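Local coordinates for universal stress protein (Burkholderia pseudomallei, PDB 4WNY) that belongs to the universal stress protein A family and probably takes part in bacterial stress responses, though its precise activity is not established, at residues 6-11 with 111-116; 36-41 with 87-92. One frame throughout, in Å; residues are numbered along the deposited sequence.

Contact 1 of 2, residues 6-11 with 111-116; sequences YSIILV and IGASLI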
loop_
_atom_site.group_PDB
_atom_site.type_symbol
_atom_site.label_atom_id
_atom_site.label_comp_id
_atom_site.label_asym_id
_atom_site.label_seq_id
_atom_site.Cartn_x
_atom_site.Cartn_y
_atom_site.Cartn_z
ATOM N N TYR A 6 0.687 6.490 10.559
ATOM C CA TYR A 6 1.062 7.032 9.265
ATOM C C TYR A 6 1.734 8.388 9.424
ATOM O O TYR A 6 1.643 9.229 8.540
ATOM C CB TYR A 6 -0.162 7.155 8.359
ATOM C CG TYR A 6 -0.903 5.854 8.151
ATOM C CD1 TYR A 6 -0.381 4.861 7.333
ATOM C CD2 TYR A 6 -2.125 5.621 8.766
ATOM C CE1 TYR A 6 -1.053 3.670 7.137
ATOM C CE2 TYR A 6 -2.806 4.432 8.576
ATOM C CZ TYR A 6 -2.265 3.461 7.760
ATOM O OH TYR A 6 -2.935 2.275 7.563
ATOM N N SER A 7 2.406 8.591 10.554
ATOM C CA SER A 7 3.044 9.869 10.855
ATOM C C SER A 7 4.204 10.174 9.914
ATOM O O SER A 7 4.400 11.320 9.508
ATOM C CB SER A 7 3.538 9.889 12.302
ATOM O OG SER A 7 4.456 8.834 12.533
ATOM N N ILE A 8 4.976 9.145 9.576
ATOM C CA ILE A 8 6.127 9.313 8.696
ATOM C C ILE A 8 6.074 8.355 7.509
ATOM O O ILE A 8 6.117 7.134 7.673
ATOM C CB ILE A 8 7.449 9.109 9.460
ATOM C CG1 ILE A 8 7.623 10.202 10.518
ATOM C CG2 ILE A 8 8.626 9.112 8.497
ATOM C CD1 ILE A 8 8.805 9.981 11.440
ATOM N N ILE A 9 5.984 8.921 6.310
ATOM C CA ILE A 9 5.864 8.127 5.094
ATOM C C ILE A 9 7.138 8.169 4.258
ATOM O O ILE A 9 7.702 9.237 4.018
ATOM C CB ILE A 9 4.693 8.611 4.222
ATOM C CG1 ILE A 9 3.415 8.734 5.058
ATOM C CG2 ILE A 9 4.488 7.674 3.043
ATOM C CD1 ILE A 9 2.248 9.326 4.296
ATOM N N LEU A 10 7.580 7.000 3.809
ATOM C CA LEU A 10 8.757 6.892 2.959
ATOM C C LEU A 10 8.345 6.531 1.534
ATOM O O LEU A 10 7.552 5.615 1.327
ATOM C CB LEU A 10 9.727 5.849 3.527
ATOM C CG LEU A 10 11.136 5.707 2.940
ATOM C CD1 LEU A 10 12.076 5.138 3.987
ATOM C CD2 LEU A 10 11.140 4.819 1.707
ATOM N N VAL A 11 8.884 7.254 0.555
ATOM C CA VAL A 11 8.625 6.958 -0.853
ATOM C C VAL A 11 9.942 6.806 -1.619
ATOM O O VAL A 11 10.822 7.666 -1.545
ATOM C CB VAL A 11 7.743 8.049 -1.512
ATOM C CG1 VAL A 11 8.289 9.435 -1.219
ATOM C CG2 VAL A 11 7.617 7.817 -3.014
ATOM N N ILE A 111 14.882 5.847 9.948
ATOM C CA ILE A 111 14.103 7.076 9.838
ATOM C C ILE A 111 12.888 7.020 10.763
ATOM O O ILE A 111 12.460 8.035 11.316
ATOM C CB ILE A 111 13.655 7.324 8.377
ATOM C CG1 ILE A 111 14.861 7.704 7.514
ATOM C CG2 ILE A 111 12.595 8.413 8.301
ATOM C CD1 ILE A 111 14.571 7.706 6.028
ATOM N N GLY A 112 12.354 5.819 10.950
ATOM C CA GLY A 112 11.182 5.635 11.785
ATOM C C GLY A 112 9.918 5.630 10.952
ATOM O O GLY A 112 8.832 5.926 11.450
ATOM N N ALA A 113 10.066 5.292 9.675
ATOM C CA ALA A 113 8.934 5.240 8.762
ATOM C C ALA A 113 7.983 4.115 9.144
ATOM O O ALA A 113 8.410 3.024 9.521
ATOM C CB ALA A 113 9.413 5.066 7.328
ATOM N N SER A 114 6.688 4.393 9.051
ATOM C CA SER A 114 5.668 3.394 9.334
ATOM C C SER A 114 4.980 2.962 8.044
ATOM O O SER A 114 4.043 2.163 8.062
ATOM C CB SER A 114 4.648 3.942 10.330
ATOM O OG SER A 114 4.157 5.204 9.910
ATOM N N LEU A 115 5.459 3.494 6.924
ATOM C CA LEU A 115 4.902 3.176 5.614
ATOM C C LEU A 115 5.919 3.412 4.504
ATOM O O LEU A 115 6.633 4.415 4.508
ATOM C CB LEU A 115 3.646 4.009 5.348
ATOM C CG LEU A 115 3.017 3.852 3.961
ATOM C CD1 LEU A 115 2.514 2.428 3.755
ATOM C CD2 LEU A 115 1.897 4.863 3.759
ATOM N N ILE A 116 5.978 2.484 3.554
ATOM C CA ILE A 116 6.836 2.630 2.386
ATOM C C ILE A 116 6.004 2.691 1.111
ATOM O O ILE A 116 5.209 1.791 0.833
ATOM C CB ILE A 116 7.846 1.474 2.271
ATOM C CG1 ILE A 116 8.818 1.493 3.451
ATOM C CG2 ILE A 116 8.608 1.558 0.954
ATOM C CD1 ILE A 116 9.836 0.375 3.412
#
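Leu10 and Leu115 are joined by the shorter of two backbone hydrogen bonds in this contact: Leu10 N lies 2.8 Å from Leu115 O, with 164° at the hydrogen. Ile8 O, two residues before Leu10, accepts from Ser114 N at 3.1 Å. The Ser114 bond follows shortly after helix 100-111 gives way to Gly112, whose phi is positive (95°).

The side chain of Leu10 can be followed outward. Leu10 CB sits 3.9 Å from Ala113 CB and also close to Leu115 O. CG stands opposite the backbone N (chi1 -170°), and beyond it the two methyls part: Leu10 CD1 meets Ile111 CD1 at 4.1 Å, the side chains crossing at about a right angle, while Leu10 CD2 runs beside Ile116 and reaches its CG2 at 4.2 Å. Ile8 adds to this side through CG2, 4.0 Å from Ile111 CG2.

On the other face, Ile9 and Leu115 lie side by side and point the same way, with Ile9 CG2 3.9 Å from Leu115 CD2; Leu29 of helix 17-32 touches both. Tyr6 brings its ring obliquely to Leu115 CD2, and its hydroxyl is hydrogen-bonded to Ala25 O of the second subunit. Ser114 OG is bonded to Met5 O.

The pairing of Leu10 with Ile116 is parallel, and it places strands 8-13 and 115-120 together inside the 3-2-1-4-5 sheet of the universal stress protein α/β fold.

Contact 2 of 2, residues 36-41 with 87-92; sequences RLVPVY and APRLVE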
loop_
_atom_site.group_PDB
_atom_site.type_symbol
_atom_site.label_atom_id
_atom_site.label_comp_id
_atom_site.label_asym_id
_atom_site.label_seq_id
_atom_site.Cartn_x
_atom_site.Cartn_y
_atom_site.Cartn_z
ATOM N N ARG A 36 4.403 13.458 7.770
ATOM C CA ARG A 36 5.730 13.806 7.285
ATOM C C ARG A 36 6.122 12.880 6.142
ATOM O O ARG A 36 5.914 11.668 6.216
ATOM C CB ARG A 36 6.760 13.720 8.412
ATOM C CG ARG A 36 6.535 14.711 9.539
ATOM C CD ARG A 36 7.579 14.539 10.627
ATOM N NE ARG A 36 8.929 14.786 10.130
ATOM C CZ ARG A 36 9.528 15.973 10.156
ATOM N NH1 ARG A 36 8.896 17.024 10.658
ATOM N NH2 ARG A 36 10.759 16.107 9.682
ATOM N N LEU A 37 6.682 13.449 5.081
ATOM C CA LEU A 37 7.104 12.651 3.937
ATOM C C LEU A 37 8.623 12.617 3.832
ATOM O O LEU A 37 9.286 13.641 3.980
ATOM C CB LEU A 37 6.503 13.198 2.644
ATOM C CG LEU A 37 6.644 12.294 1.420
ATOM C CD1 LEU A 37 5.776 11.053 1.571
ATOM C CD2 LEU A 37 6.291 13.050 0.154
ATOM N N VAL A 38 9.168 11.433 3.585
ATOM C CA VAL A 38 10.607 11.281 3.426
ATOM C C VAL A 38 10.918 10.523 2.142
ATOM O O VAL A 38 10.994 9.295 2.146
ATOM C CB VAL A 38 11.246 10.542 4.627
ATOM C CG1 VAL A 38 12.743 10.399 4.423
ATOM C CG2 VAL A 38 10.957 11.276 5.933
ATOM N N PRO A 39 11.078 11.256 1.031
ATOM C CA PRO A 39 11.509 10.654 -0.234
ATOM C C PRO A 39 12.955 10.179 -0.161
ATOM O O PRO A 39 13.811 10.911 0.332
ATOM C CB PRO A 39 11.368 11.802 -1.244
ATOM C CG PRO A 39 10.470 12.804 -0.582
ATOM C CD PRO A 39 10.776 12.688 0.878
ATOM N N VAL A 40 13.228 8.971 -0.638
ATOM C CA VAL A 40 14.599 8.481 -0.647
ATOM C C VAL A 40 15.042 8.113 -2.059
ATOM O O VAL A 40 14.296 7.499 -2.824
ATOM C CB VAL A 40 14.786 7.261 0.289
ATOM C CG1 VAL A 40 14.465 7.638 1.728
ATOM C CG2 VAL A 40 13.928 6.094 -0.159
ATOM N N TYR A 41 16.258 8.521 -2.405
ATOM C CA TYR A 41 16.868 8.132 -3.667
ATOM C C TYR A 41 17.920 7.066 -3.394
ATOM O O TYR A 41 18.860 7.298 -2.633
ATOM C CB TYR A 41 17.490 9.340 -4.373
ATOM C CG TYR A 41 18.092 9.019 -5.725
ATOM C CD1 TYR A 41 17.338 9.131 -6.887
ATOM C CD2 TYR A 41 19.413 8.603 -5.840
ATOM C CE1 TYR A 41 17.886 8.839 -8.125
ATOM C CE2 TYR A 41 19.966 8.310 -7.071
ATOM C CZ TYR A 41 19.202 8.429 -8.210
ATOM O OH TYR A 41 19.757 8.136 -9.434
ATOM N N ALA A 87 12.053 15.660 5.092
ATOM C CA ALA A 87 13.270 15.959 4.349
ATOM C C ALA A 87 13.760 14.729 3.595
ATOM O O ALA A 87 13.954 13.669 4.190
ATOM C CB ALA A 87 14.351 16.473 5.286
ATOM N N PRO A 88 13.954 14.869 2.274
ATOM C CA PRO A 88 14.447 13.788 1.415
ATOM C C PRO A 88 15.823 13.275 1.834
ATOM O O PRO A 88 16.648 14.049 2.321
ATOM C CB PRO A 88 14.514 14.442 0.032
ATOM C CG PRO A 88 13.531 15.559 0.096
ATOM C CD PRO A 88 13.618 16.075 1.500
ATOM N N ARG A 89 16.060 11.981 1.642
ATOM C CA ARG A 89 17.337 11.372 1.995
ATOM C C ARG A 89 17.973 10.681 0.795
ATOM O O ARG A 89 17.281 10.103 -0.045
ATOM C CB ARG A 89 17.158 10.359 3.129
ATOM C CG ARG A 89 16.236 10.807 4.248
ATOM C CD ARG A 89 16.834 11.923 5.088
ATOM N NE ARG A 89 15.975 12.246 6.224
ATOM C CZ ARG A 89 16.012 11.609 7.391
ATOM N NH1 ARG A 89 16.868 10.613 7.574
ATOM N NH2 ARG A 89 15.193 11.964 8.373
ATOM N N LEU A 90 19.296 10.747 0.714
ATOM C CA LEU A 90 20.035 9.960 -0.258
ATOM C C LEU A 90 20.538 8.704 0.437
ATOM O O LEU A 90 21.230 8.788 1.453
ATOM C CB LEU A 90 21.200 10.756 -0.848
ATOM C CG LEU A 90 21.914 10.129 -2.047
ATOM C CD1 LEU A 90 21.138 10.400 -3.327
ATOM C CD2 LEU A 90 23.344 10.637 -2.156
ATOM N N VAL A 91 20.172 7.542 -0.091
ATOM C CA VAL A 91 20.612 6.284 0.498
ATOM C C VAL A 91 21.438 5.476 -0.499
ATOM O O VAL A 91 21.213 5.535 -1.709
ATOM C CB VAL A 91 19.418 5.436 1.002
ATOM C CG1 VAL A 91 18.559 6.247 1.961
ATOM C CG2 VAL A 91 18.581 4.927 -0.157
ATOM N N GLU A 92 22.409 4.737 0.021
ATOM C CA GLU A 92 23.294 3.938 -0.813
ATOM C C GLU A 92 23.339 2.504 -0.302
ATOM O O GLU A 92 23.446 2.273 0.901
ATOM C CB GLU A 92 24.701 4.539 -0.838
ATOM C CG GLU A 92 24.754 5.995 -1.285
ATOM C CD GLU A 92 26.173 6.526 -1.373
ATOM O OE1 GLU A 92 27.080 5.899 -0.786
ATOM O OE2 GLU A 92 26.383 7.568 -2.032
HETATM O O HOH W 1 12.761 13.976 7.872
#
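Three backbone hydrogen bonds join Pro39-Tyr41 to Arg89-Val91 in parallel register, although the short strand axes, 4.7 Å apart at their closest, diverge by 38°. Arg89 is gripped at both ends of its backbone: its N donates to Pro39 O at 2.8 Å and its O accepts from Tyr41 N at 3.0 Å. Val91 N then donates to Tyr41 O.

Val38 meets the bent side chain of Arg89. Val38 CG1 is 3.5 Å from Arg89 CG and lies over one face of the guanidinium, because the arginine chain folds at chi2 (-70°) back toward Ala87. There Arg89 NE makes a weak hydrogen bond to Ala87 O. A water in the plane of the guanidinium accepts from Arg89 NH2 at 3.2 Å; its links to Arg36 NH2 and Ala87 N are weak. This water lies between Arg36 NH2 and Arg89 NH2, like charges 6.2 Å apart.

On the opposite face, Pro39 and Pro88 run alongside each other, with Pro39 CD 4.1 Å from Pro88 CG. Tyr41 and Leu90 also point the same way, and Leu90 CD1 approaches Tyr41 CD2 obliquely at 3.5 Å.

The faces have different helical covers. Helix 57-82 packs on the proline and tyrosine side through Met79, Leu72 and Phe64, whereas helix 100-111 lies against Val38, Val40 and Arg89 through Ile111 and Leu104. Strand 89-92 is outermost in the sheet within this chain, and strand 36-43 separates it from strand 8-13.

From the N terminus, the chain enters the sheet at 6-11, passes through helix 17-32 and returns as 36-41. Helix 57-82 then leads to 87-92, where contact 2 closes a loop of 45 intervening residues. At the end of helix 100-111 the chain enters 111-116, and contact 1 closes a larger loop of 99 residues that encloses the first; the two do not cross. Their centres are about 10 Å apart, and strands 8-13 and 36-43 join them directly: Ile9 N to Arg36 O and Ile9 O to Val38 N, both 2.7 Å, are probable hydrogen bonds. Ile111, at the end of helix 100-111, belongs to contact 1 and also reaches the Val38 side of contact 2.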